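PDB 6R3Z: probable adhesion protein from Pseudomonas aeruginosa PAO1, which binds ferrous iron, manganese or, here, nickel, and probably delivers ferrous iron as the periplasmic solute-binding protein of a metal-uptake system. Local coordinates for residues S249-G254 with E262-R267; V30-P35 with G254-G259. All coordinates share one frame; numbering follows the deposited sequence.

Contact 1: residues S249-G254 with E262-R267. With NI (nickel (II) ion), chain B.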
ATOM      1  N   SER A 249      -8.364   3.869  -0.898  1.00 20.24           N
ATOM      2  CA  SER A 249      -7.564   3.949   0.300  1.00 21.08           C
ATOM      3  C   SER A 249      -6.125   3.495   0.042  1.00 23.25           C
ATOM      4  O   SER A 249      -5.896   2.401  -0.471  1.00 22.60           O
ATOM      5  CB  SER A 249      -8.178   3.111   1.419  1.00 24.58           C
ATOM      6  OG  SER A 249      -7.354   3.162   2.572  1.00 24.05           O
ATOM      7  N   HIS A 250      -5.164   4.308   0.497  1.00 20.23           N
ATOM      8  CA  HIS A 250      -3.728   3.989   0.458  1.00 18.76           C
ATOM      9  C   HIS A 250      -3.430   3.081   1.711  1.00 22.52           C
ATOM     10  O   HIS A 250      -2.286   2.657   1.905  1.00 21.65           O
ATOM     11  CB  HIS A 250      -2.955   5.317   0.602  1.00 19.33           C
ATOM     12  CG  HIS A 250      -1.487   5.289   0.270  1.00 21.71           C
ATOM     13  ND1 HIS A 250      -0.565   4.599   1.060  1.00 22.12           N
ATOM     14  CD2 HIS A 250      -0.801   6.023  -0.648  1.00 22.78           C
ATOM     15  CE1 HIS A 250       0.632   4.899   0.559  1.00 22.06           C
ATOM     16  NE2 HIS A 250       0.536   5.733  -0.475  1.00 22.11           N
ATOM     17  N   ILE A 251      -4.453   2.841   2.578  1.00 18.58           N
ATOM     18  CA  ILE A 251      -4.347   2.043   3.833  1.00 19.01           C
ATOM     19  C   ILE A 251      -3.227   2.701   4.698  1.00 23.94           C
ATOM     20  O   ILE A 251      -2.200   2.089   5.028  1.00 22.34           O
ATOM     21  CB  ILE A 251      -4.161   0.521   3.558  1.00 23.18           C
ATOM     22  CG1 ILE A 251      -5.142   0.050   2.409  1.00 24.21           C
ATOM     23  CG2 ILE A 251      -4.350  -0.287   4.884  1.00 22.49           C
ATOM     24  CD1 ILE A 251      -5.047  -1.428   1.957  1.00 27.51           C
ATOM     25  N   SER A 252      -3.394   4.016   4.963  1.00 21.43           N
ATOM     26  CA  SER A 252      -2.375   4.794   5.664  1.00 21.19           C
ATOM     27  C   SER A 252      -2.951   5.713   6.733  1.00 24.68           C
ATOM     28  O   SER A 252      -2.184   6.462   7.334  1.00 23.22           O
ATOM     29  CB  SER A 252      -1.625   5.648   4.644  1.00 24.58           C
ATOM     30  OG  SER A 252      -2.473   6.686   4.168  1.00 22.63           O
ATOM     31  N   TYR A 253      -4.274   5.674   6.969  1.00 22.14           N
ATOM     32  CA  TYR A 253      -4.928   6.579   7.927  1.00 24.11           C
ATOM     33  C   TYR A 253      -5.444   5.885   9.185  1.00 29.04           C
ATOM     34  O   TYR A 253      -6.098   4.866   9.075  1.00 27.90           O
ATOM     35  CB  TYR A 253      -6.114   7.270   7.216  1.00 26.05           C
ATOM     36  CG  TYR A 253      -6.723   8.400   8.010  1.00 29.98           C
ATOM     37  CD1 TYR A 253      -6.183   9.681   7.960  1.00 33.24           C
ATOM     38  CD2 TYR A 253      -7.831   8.189   8.828  1.00 31.16           C
ATOM     39  CE1 TYR A 253      -6.725  10.727   8.708  1.00 37.42           C
ATOM     40  CE2 TYR A 253      -8.379   9.224   9.587  1.00 32.98           C
ATOM     41  CZ  TYR A 253      -7.821  10.492   9.525  1.00 41.66           C
ATOM     42  OH  TYR A 253      -8.364  11.536  10.238  1.00 43.45           O
ATOM     43  N   GLY A 254      -5.246   6.497  10.353  1.00 27.14           N
ATOM     44  CA  GLY A 254      -5.840   5.980  11.583  1.00 27.67           C
ATOM     45  C   GLY A 254      -5.054   4.917  12.311  1.00 29.64           C
ATOM     46  O   GLY A 254      -3.855   4.793  12.090  1.00 29.23           O
ATOM     47  N   GLU A 262      -7.038  -6.182   5.136  1.00 19.49           N
ATOM     48  CA  GLU A 262      -8.085  -6.913   4.419  1.00 20.15           C
ATOM     49  C   GLU A 262      -9.413  -6.117   4.296  1.00 24.32           C
ATOM     50  O   GLU A 262     -10.029  -6.140   3.227  1.00 26.33           O
ATOM     51  CB  GLU A 262      -8.290  -8.322   4.983  1.00 22.78           C
ATOM     52  CG  GLU A 262      -8.873  -8.444   6.364  1.00 29.64           C
ATOM     53  CD  GLU A 262      -8.503  -9.827   6.867  1.00 40.49           C
ATOM     54  OE1 GLU A 262      -9.186 -10.818   6.513  1.00 34.76           O
ATOM     55  OE2 GLU A 262      -7.473  -9.920   7.565  1.00 23.67           O
ATOM     56  N   GLU A 263      -9.786  -5.352   5.326  1.00 21.81           N
ATOM     57  CA  GLU A 263     -11.000  -4.525   5.319  1.00 23.06           C
ATOM     58  C   GLU A 263     -10.943  -3.463   4.204  1.00 26.43           C
ATOM     59  O   GLU A 263     -11.857  -3.385   3.373  1.00 25.77           O
ATOM     60  CB  GLU A 263     -11.234  -3.852   6.698  1.00 24.85           C
ATOM     61  CG  GLU A 263     -11.673  -4.829   7.777  1.00 34.34           C
ATOM     62  CD  GLU A 263     -11.593  -4.312   9.203  1.00 59.35           C
ATOM     63  OE1 GLU A 263     -11.857  -3.108   9.421  1.00 53.62           O
ATOM     64  OE2 GLU A 263     -11.278  -5.121  10.107  1.00 53.27           O
ATOM     65  N   GLU A 264      -9.840  -2.705   4.149  1.00 22.24           N
ATOM     66  CA  GLU A 264      -9.668  -1.616   3.172  1.00 22.02           C
ATOM     67  C   GLU A 264      -9.369  -2.125   1.769  1.00 24.25           C
ATOM     68  O   GLU A 264      -9.822  -1.497   0.807  1.00 25.00           O
ATOM     69  CB  GLU A 264      -8.649  -0.606   3.669  1.00 22.87           C
ATOM     70  CG  GLU A 264      -9.103  -0.077   5.022  1.00 23.52           C
ATOM     71  CD  GLU A 264      -8.455   1.170   5.564  1.00 31.17           C
ATOM     72  OE1 GLU A 264      -7.569   1.733   4.880  1.00 26.65           O
ATOM     73  OE2 GLU A 264      -8.825   1.570   6.694  1.00 27.09           O
ATOM     74  N   MET A 265      -8.656  -3.275   1.629  1.00 21.61           N
ATOM     75  CA  MET A 265      -8.443  -3.827   0.287  1.00 22.08           C
ATOM     76  C   MET A 265      -9.763  -4.325  -0.300  1.00 24.65           C
ATOM     77  O   MET A 265      -9.984  -4.154  -1.493  1.00 25.13           O
ATOM     78  CB  MET A 265      -7.411  -4.952   0.261  1.00 24.29           C
ATOM     79  CG  MET A 265      -6.013  -4.458   0.188  1.00 27.51           C
ATOM     80  SD  MET A 265      -5.558  -3.391  -1.249  1.00 30.00           S
ATOM     81  CE  MET A 265      -5.607  -4.553  -2.590  1.00 27.39           C
ATOM     82  N   ALA A 266     -10.640  -4.932   0.537  1.00 22.64           N
ATOM     83  CA  ALA A 266     -11.953  -5.405   0.061  1.00 23.34           C
ATOM     84  C   ALA A 266     -12.735  -4.181  -0.493  1.00 26.07           C
ATOM     85  O   ALA A 266     -13.240  -4.235  -1.613  1.00 24.57           O
ATOM     86  CB  ALA A 266     -12.722  -6.077   1.193  1.00 24.39           C
ATOM     87  N   ARG A 267     -12.721  -3.050   0.247  1.00 22.59           N
ATOM     88  CA  ARG A 267     -13.387  -1.823  -0.190  1.00 22.52           C
ATOM     89  C   ARG A 267     -12.752  -1.243  -1.464  1.00 24.31           C
ATOM     90  O   ARG A 267     -13.489  -0.795  -2.353  1.00 23.74           O
ATOM     91  CB  ARG A 267     -13.487  -0.799   0.947  1.00 23.46           C
ATOM     92  CG  ARG A 267     -14.486  -1.291   2.014  1.00 30.16           C
ATOM     93  CD  ARG A 267     -15.131  -0.142   2.765  1.00 37.00           C
ATOM     94  NE  ARG A 267     -14.202   0.486   3.701  1.00 38.88           N
ATOM     95  CZ  ARG A 267     -14.061   0.123   4.973  1.00 55.60           C
ATOM     96  NH1 ARG A 267     -14.773  -0.886   5.466  1.00 43.22           N
ATOM     97  NH2 ARG A 267     -13.207   0.761   5.759  1.00 39.75           N
TER
HETATM   98 NI    NI B 401       2.270   6.673  -1.458  1.00 22.78          NI
HETATM   99  O   HOH W   1      -6.659   4.139   5.741  1.00 24.69           O

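Contact 2: residues V30-P35 with G254-G259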
ATOM      1  N   VAL A  30       4.328  -6.690  17.784  1.00 21.67           N
ATOM      2  CA  VAL A  30       4.435  -5.898  16.545  1.00 22.63           C
ATOM      3  C   VAL A  30       4.456  -4.432  16.970  1.00 27.28           C
ATOM      4  O   VAL A  30       3.511  -3.968  17.617  1.00 26.11           O
ATOM      5  CB  VAL A  30       3.278  -6.197  15.551  1.00 27.00           C
ATOM      6  CG1 VAL A  30       3.524  -5.510  14.203  1.00 27.26           C
ATOM      7  CG2 VAL A  30       3.072  -7.704  15.368  1.00 26.90           C
ATOM      8  N   VAL A  31       5.540  -3.710  16.625  1.00 23.25           N
ATOM      9  CA  VAL A  31       5.758  -2.344  17.094  1.00 23.53           C
ATOM     10  C   VAL A  31       5.831  -1.346  15.941  1.00 25.96           C
ATOM     11  O   VAL A  31       6.829  -1.344  15.228  1.00 26.05           O
ATOM     12  CB  VAL A  31       7.017  -2.241  18.024  1.00 28.10           C
ATOM     13  CG1 VAL A  31       7.138  -0.849  18.649  1.00 28.21           C
ATOM     14  CG2 VAL A  31       7.037  -3.328  19.104  1.00 28.59           C
ATOM     15  N   PRO A  32       4.844  -0.435  15.774  1.00 25.20           N
ATOM     16  CA  PRO A  32       4.954   0.577  14.709  1.00 24.42           C
ATOM     17  C   PRO A  32       6.089   1.549  15.021  1.00 28.47           C
ATOM     18  O   PRO A  32       6.272   1.943  16.184  1.00 27.86           O
ATOM     19  CB  PRO A  32       3.600   1.297  14.751  1.00 26.40           C
ATOM     20  CG  PRO A  32       2.693   0.359  15.509  1.00 31.01           C
ATOM     21  CD  PRO A  32       3.589  -0.267  16.524  1.00 27.13           C
ATOM     22  N   LEU A  33       6.877   1.883  13.990  1.00 24.55           N
ATOM     23  CA  LEU A  33       8.003   2.802  14.141  1.00 25.76           C
ATOM     24  C   LEU A  33       7.530   4.228  14.291  1.00 29.49           C
ATOM     25  O   LEU A  33       8.229   5.052  14.898  1.00 29.31           O
ATOM     26  CB  LEU A  33       8.963   2.687  12.963  1.00 26.07           C
ATOM     27  CG  LEU A  33      10.271   1.932  13.242  1.00 31.50           C
ATOM     28  CD1 LEU A  33      10.005   0.448  13.559  1.00 31.86           C
ATOM     29  CD2 LEU A  33      11.205   2.018  12.032  1.00 32.21           C
ATOM     30  N   ILE A  34       6.382   4.540  13.685  1.00 26.48           N
ATOM     31  CA  ILE A  34       5.826   5.902  13.741  1.00 28.13           C
ATOM     32  C   ILE A  34       4.376   5.860  14.262  1.00 32.43           C
ATOM     33  O   ILE A  34       3.678   4.868  14.016  1.00 29.26           O
ATOM     34  CB  ILE A  34       6.006   6.692  12.404  1.00 31.74           C
ATOM     35  CG1 ILE A  34       5.013   6.266  11.298  1.00 32.10           C
ATOM     36  CG2 ILE A  34       7.458   6.613  11.908  1.00 32.77           C
ATOM     37  CD1 ILE A  34       5.097   7.114   9.951  1.00 29.48           C
ATOM     38  N   PRO A  35       3.904   6.899  14.984  1.00 31.72           N
ATOM     39  CA  PRO A  35       2.531   6.848  15.527  1.00 31.27           C
ATOM     40  C   PRO A  35       1.444   6.837  14.452  1.00 34.11           C
ATOM     41  O   PRO A  35       1.666   7.246  13.307  1.00 31.79           O
ATOM     42  CB  PRO A  35       2.431   8.122  16.382  1.00 33.95           C
ATOM     43  CG  PRO A  35       3.835   8.531  16.644  1.00 38.94           C
ATOM     44  CD  PRO A  35       4.607   8.125  15.426  1.00 34.81           C
ATOM     45  N   GLY A 254      -5.246   6.497  10.353  1.00 27.14           N
ATOM     46  CA  GLY A 254      -5.840   5.980  11.583  1.00 27.67           C
ATOM     47  C   GLY A 254      -5.054   4.917  12.311  1.00 29.64           C
ATOM     48  O   GLY A 254      -3.855   4.793  12.090  1.00 29.23           O
ATOM     49  N   ASP A 255      -5.712   4.198  13.237  1.00 26.84           N
ATOM     50  CA  ASP A 255      -5.095   3.160  14.073  1.00 26.64           C
ATOM     51  C   ASP A 255      -4.523   1.975  13.293  1.00 29.47           C
ATOM     52  O   ASP A 255      -5.045   1.600  12.236  1.00 29.07           O
ATOM     53  CB  ASP A 255      -6.086   2.606  15.116  1.00 28.38           C
ATOM     54  CG  ASP A 255      -6.693   3.596  16.108  1.00 37.63           C
ATOM     55  OD1 ASP A 255      -6.165   4.732  16.226  1.00 37.27           O
ATOM     56  OD2 ASP A 255      -7.696   3.236  16.759  1.00 45.37           O
ATOM     57  N   TYR A 256      -3.488   1.346  13.864  1.00 25.00           N
ATOM     58  CA  TYR A 256      -2.945   0.115  13.306  1.00 24.40           C
ATOM     59  C   TYR A 256      -3.832  -1.016  13.828  1.00 26.34           C
ATOM     60  O   TYR A 256      -4.298  -0.961  14.967  1.00 25.08           O
ATOM     61  CB  TYR A 256      -1.517  -0.123  13.785  1.00 24.73           C
ATOM     62  CG  TYR A 256      -0.554   0.935  13.306  1.00 24.47           C
ATOM     63  CD1 TYR A 256      -0.044   0.904  12.010  1.00 25.48           C
ATOM     64  CD2 TYR A 256      -0.153   1.970  14.145  1.00 26.57           C
ATOM     65  CE1 TYR A 256       0.841   1.881  11.558  1.00 25.96           C
ATOM     66  CE2 TYR A 256       0.731   2.954  13.706  1.00 27.40           C
ATOM     67  CZ  TYR A 256       1.243   2.890  12.416  1.00 31.62           C
ATOM     68  OH  TYR A 256       2.159   3.808  11.982  1.00 27.19           O
ATOM     69  N   SER A 257      -4.103  -2.019  12.988  1.00 23.56           N
ATOM     70  CA  SER A 257      -4.922  -3.165  13.373  1.00 24.61           C
ATOM     71  C   SER A 257      -4.600  -4.319  12.463  1.00 26.22           C
ATOM     72  O   SER A 257      -4.250  -4.111  11.292  1.00 24.10           O
ATOM     73  CB  SER A 257      -6.418  -2.838  13.323  1.00 28.04           C
ATOM     74  OG  SER A 257      -6.985  -2.944  12.027  1.00 29.21           O
ATOM     75  N   ALA A 258      -4.716  -5.533  12.991  1.00 23.24           N
ATOM     76  CA  ALA A 258      -4.460  -6.740  12.207  1.00 23.17           C
ATOM     77  C   ALA A 258      -5.387  -6.803  10.964  1.00 24.51           C
ATOM     78  O   ALA A 258      -4.895  -7.091   9.884  1.00 22.12           O
ATOM     79  CB  ALA A 258      -4.626  -7.972  13.078  1.00 24.77           C
ATOM     80  N   GLY A 259      -6.674  -6.444  11.117  1.00 22.39           N
ATOM     81  CA  GLY A 259      -7.655  -6.505  10.036  1.00 22.66           C
ATOM     82  C   GLY A 259      -7.721  -5.343   9.058  1.00 24.71           C
ATOM     83  O   GLY A 259      -8.408  -5.457   8.044  1.00 23.50           O
TER
HETATM   84  O   HOH W   2       4.866   2.728  11.800  1.00 30.42           O

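Contact 1: residues S249-G254 with E262-R267
Glu264, on the helix 260-277, reaches into the loop 249-254 and accepts a hydrogen bond from the hydroxyl of Ser249, OG lying 2.7 Å from OE1. This loop follows the last strand of the C-terminal lobe of a two-lobed, family 9 solute-binding protein, and it contains an ST turn: Ser249 OG also accepts a hydrogen bond from the backbone N-H of Ile251 at 2.9 Å, with an N-H...O angle of 148°. Because OG is anti to the backbone N (chi1 178°), it can face the helix while still closing the turn. The hydroxyl comes to OE1 from above the carboxylate plane, 38° out of it. A water accepts from Tyr253 N and donates to the same Glu264 OE1 at 2.7 Å; OE1 thus receives Ser249 OG directly and Tyr253 N by way of the water. Its other oxygen, OE2, forms a salt bridge with Lys260, which in turn donates to Tyr253 O and probably stabilises the charged carboxylate. The aliphatic part of Glu264 runs past Ile251 in the opposite direction, CB lying 3.8 Å from Ile251 CG1. Between Ser249 and Ile251, the CB of His250 points away from the helix, and its NE2 binds nickel at 2.2 Å alongside His41, His66, His111, His177 and His199. The helix packs on the side of the loop away from the His250 side chain and the ion.

One residue on, Met265 continues the apolar side of the contact. It bends at chi2 and chi3 and crosses Ile251 at about a right angle, with Ile251 CD1 3.6 Å from Met265 CG and 3.8 Å from Met265 SD.

Contact 2: residues V30-P35 with G254-G259
Tyr256 meets Ile34 with its hydroxyl and Pro32 with one face of its ring. Tyr256 OH donates to the carbonyl O of Ile34 at 2.8 Å, arriving above the carbonyl plane (39° out of it) with a C=O...O angle of 140°. The same hydroxyl accepts from a water 2.9 Å from Tyr256 OH, and that water accepts from the backbone N-H of Ile34 at 3.0 Å. Ile34 is thus gripped through its N-H and its carbonyl, once by way of water and once directly, and the tyrosine hydroxyl is engaged as both donor and acceptor. Over the ring lies Pro32 in a CH-pi contact: its CB is 3.8 Å from the Tyr256 ring centroid, offset toward the rim, while Pro32 CG comes 3.5 Å from Tyr256 CD2. Tyr256 CG lies anti to its own carbonyl carbon (chi1 -64°), which directs the ring toward 30-35.

Pro32 ends strand 29-32, an outermost strand of the four-stranded parallel sheet in the N-terminal lobe, so the tyrosine packs where this strand passes into its following loop. Val31 and Leu33 pair through their backbones with the neighbouring strand 8-11; Ile11 of that strand touches both Pro32 and Tyr256. His14, at the start of helix 14-24, stacks on the tyrosine ring and also donates to Gly254 O. Farther along 254-259, the carbonyls of Ser257 and Ala258 both meet Ser18 OG.

How the contacts relate
Reading from the N terminus, the chain first passes through 30-35, where strand 29-32 of the N-terminal lobe gives way to a loop. It then builds the rest of that lobe and, beyond the long helix 138-160, the C-terminal lobe. Contact 2 closes this path across 218 residues, when 254-259 returns to the first sheet. Contact 1 closes a far shorter loop, with only seven residues between 249-254 and the helix segment 262-267. The two closures cross in sequence and share Gly254; their centres lie about 13 Å apart. Together they tie the region between strand 244-248 and helix 260-277 to that helix and to the N-terminal sheet.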